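Local structure of glyoxalase family protein (1SS4) at residues A[27-32]-A[142-147]. The protein is of uncertain function but belongs to the metal-binding glyoxalase (vicinal oxygen chelate) superfamily, and may act as a methylmalonyl-CoA epimerase. Residues are numbered along the deposited sequence; the frame is centred on the assembly and turned at random.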
loop_
_atom_site.group_PDB
_atom_site.type_symbol
_atom_site.label_atom_id
_atom_site.label_comp_id
_atom_site.label_asym_id
_atom_site.label_seq_id
_atom_site.Cartn_x
_atom_site.Cartn_y
_atom_site.Cartn_z
ATOM N N SER A 27 3.986 1.934 -17.203
ATOM C CA SER A 27 5.329 2.287 -17.660
ATOM C C SER A 27 6.270 2.614 -16.500
ATOM O O SER A 27 7.414 2.159 -16.460
ATOM C CB SER A 27 5.252 3.479 -18.621
ATOM O OG SER A 27 6.547 3.964 -18.927
ATOM N N PHE A 28 5.782 3.403 -15.551
ATOM C CA PHE A 28 6.578 3.789 -14.395
ATOM C C PHE A 28 7.009 2.604 -13.525
ATOM O O PHE A 28 8.180 2.479 -13.177
ATOM C CB PHE A 28 5.801 4.792 -13.536
ATOM C CG PHE A 28 6.525 5.198 -12.290
ATOM C CD1 PHE A 28 7.661 6.003 -12.366
ATOM C CD2 PHE A 28 6.094 4.760 -11.047
ATOM C CE1 PHE A 28 8.357 6.362 -11.210
ATOM C CE2 PHE A 28 6.786 5.110 -9.882
ATOM C CZ PHE A 28 7.916 5.911 -9.966
ATOM N N PHE A 29 6.075 1.727 -13.169
ATOM C CA PHE A 29 6.452 0.609 -12.334
ATOM C C PHE A 29 7.341 -0.382 -13.078
ATOM O O PHE A 29 8.133 -1.087 -12.460
ATOM C CB PHE A 29 5.202 -0.008 -11.714
ATOM C CG PHE A 29 4.661 0.823 -10.563
ATOM C CD1 PHE A 29 5.313 0.820 -9.332
ATOM C CD2 PHE A 29 3.581 1.672 -10.744
ATOM C CE1 PHE A 29 4.898 1.666 -8.289
ATOM C CE2 PHE A 29 3.147 2.531 -9.708
ATOM C CZ PHE A 29 3.811 2.525 -8.480
ATOM N N GLU A 30 7.253 -0.397 -14.407
ATOM C CA GLU A 30 8.127 -1.278 -15.184
ATOM C C GLU A 30 9.559 -0.786 -15.015
ATOM O O GLU A 30 10.482 -1.589 -14.885
ATOM C CB GLU A 30 7.748 -1.277 -16.663
ATOM C CG GLU A 30 6.522 -2.113 -16.963
ATOM C CD GLU A 30 6.047 -1.950 -18.389
ATOM O OE1 GLU A 30 6.609 -1.086 -19.101
ATOM O OE2 GLU A 30 5.105 -2.677 -18.791
ATOM N N GLU A 31 9.729 0.535 -14.996
ATOM C CA GLU A 31 11.038 1.165 -14.818
ATOM C C GLU A 31 11.605 0.865 -13.433
ATOM O O GLU A 31 12.815 0.739 -13.261
ATOM C CB GLU A 31 10.922 2.681 -14.986
ATOM C CG GLU A 31 10.619 3.142 -16.400
ATOM C CD GLU A 31 11.825 3.030 -17.327
ATOM O OE1 GLU A 31 12.918 3.509 -16.956
ATOM O OE2 GLU A 31 11.676 2.471 -18.431
ATOM N N ILE A 32 10.724 0.776 -12.439
ATOM C CA ILE A 32 11.138 0.458 -11.082
ATOM C C ILE A 32 11.623 -0.994 -11.071
ATOM O O ILE A 32 12.456 -1.378 -10.258
ATOM C CB ILE A 32 9.948 0.566 -10.089
ATOM C CG1 ILE A 32 9.511 2.027 -9.943
ATOM C CG2 ILE A 32 10.330 -0.068 -8.748
ATOM C CD1 ILE A 32 10.417 2.855 -9.051
ATOM N N ILE A 142 2.709 10.240 -7.365
ATOM C CA ILE A 142 2.573 9.197 -6.350
ATOM C C ILE A 142 3.873 8.946 -5.577
ATOM O O ILE A 142 4.937 8.723 -6.158
ATOM C CB ILE A 142 2.039 7.900 -7.008
ATOM C CG1 ILE A 142 0.607 8.168 -7.501
ATOM C CG2 ILE A 142 2.053 6.717 -6.011
ATOM C CD1 ILE A 142 0.051 7.123 -8.443
ATOM N N LEU A 143 3.769 8.979 -4.256
ATOM C CA LEU A 143 4.919 8.789 -3.380
ATOM C C LEU A 143 5.428 7.348 -3.306
ATOM O O LEU A 143 4.675 6.418 -2.986
ATOM C CB LEU A 143 4.583 9.277 -1.972
ATOM C CG LEU A 143 5.757 9.410 -0.997
ATOM C CD1 LEU A 143 6.672 10.531 -1.479
ATOM C CD2 LEU A 143 5.220 9.727 0.416
ATOM N N ILE A 144 6.722 7.190 -3.594
ATOM C CA ILE A 144 7.412 5.903 -3.558
ATOM C C ILE A 144 8.690 6.074 -2.749
ATOM O O ILE A 144 9.260 7.148 -2.709
ATOM C CB ILE A 144 7.834 5.462 -4.965
ATOM C CG1 ILE A 144 6.621 5.415 -5.889
ATOM C CG2 ILE A 144 8.498 4.131 -4.899
ATOM C CD1 ILE A 144 5.599 4.388 -5.480
ATOM N N GLY A 145 9.123 5.003 -2.104
ATOM C CA GLY A 145 10.348 5.021 -1.345
ATOM C C GLY A 145 11.317 4.087 -2.068
ATOM O O GLY A 145 10.918 3.069 -2.635
ATOM N N LEU A 146 12.589 4.450 -2.073
ATOM C CA LEU A 146 13.622 3.629 -2.707
ATOM C C LEU A 146 14.756 3.452 -1.726
ATOM O O LEU A 146 15.087 4.370 -0.996
ATOM C CB LEU A 146 14.164 4.306 -3.959
ATOM C CG LEU A 146 13.261 4.581 -5.152
ATOM C CD1 LEU A 146 14.064 5.344 -6.198
ATOM C CD2 LEU A 146 12.741 3.289 -5.718
ATOM N N ALA A 147 15.339 2.261 -1.696
ATOM C CA ALA A 147 16.473 1.998 -0.819
ATOM C C ALA A 147 17.457 1.035 -1.471
ATOM O O ALA A 147 17.074 0.199 -2.286
ATOM C CB ALA A 147 16.011 1.403 0.482
#
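Two phenylalanine rings from the last turns of helix 22-32 reach out to meet Ile144. The Phe28 ring has Ile32 CG1 over the rim of one face, 4.1 Å above its plane, while Phe29 CE2 lies at its edge and Ile144 CG1 also comes in near its plane, 4.0 Å from Phe28 CE2. Phe29 in turn takes Phe28 CD2 over the centre of one face, so the two rings meet edge to face, T-shaped. Ile144 CD1 approaches the far end of the Phe29 ring obliquely, 4.0 Å from Phe29 CZ and equally close to CE1. One isoleucine branch therefore serves both rings, CG1 for Phe28 and the methyl beyond it for Phe29. With CG anti to its own backbone nitrogen (chi1 178°), Phe28 extends toward the strand and runs alongside Ile144 in the opposite sense. A turn further on, Ile32 CD1 touches Leu146 CD2 at 4.1 Å. No hydrogen bond joins the segments; the contact is wholly apolar and largely buried. Helix and strand run almost parallel, 11° apart with axes 12.3 Å from each other, a spacing bridged by these side chains. Helix 22-32 packs against the sheet in which strand 143-149 lies between 95-103 and 131-137, consistent with the paired βαβββ fold of the vicinal oxygen chelate superfamily. Leu113 of helix 106-115 touches Phe28 and Ile32, Met109 touches Leu146, and Leu9 of the second subunit packs on Ile32.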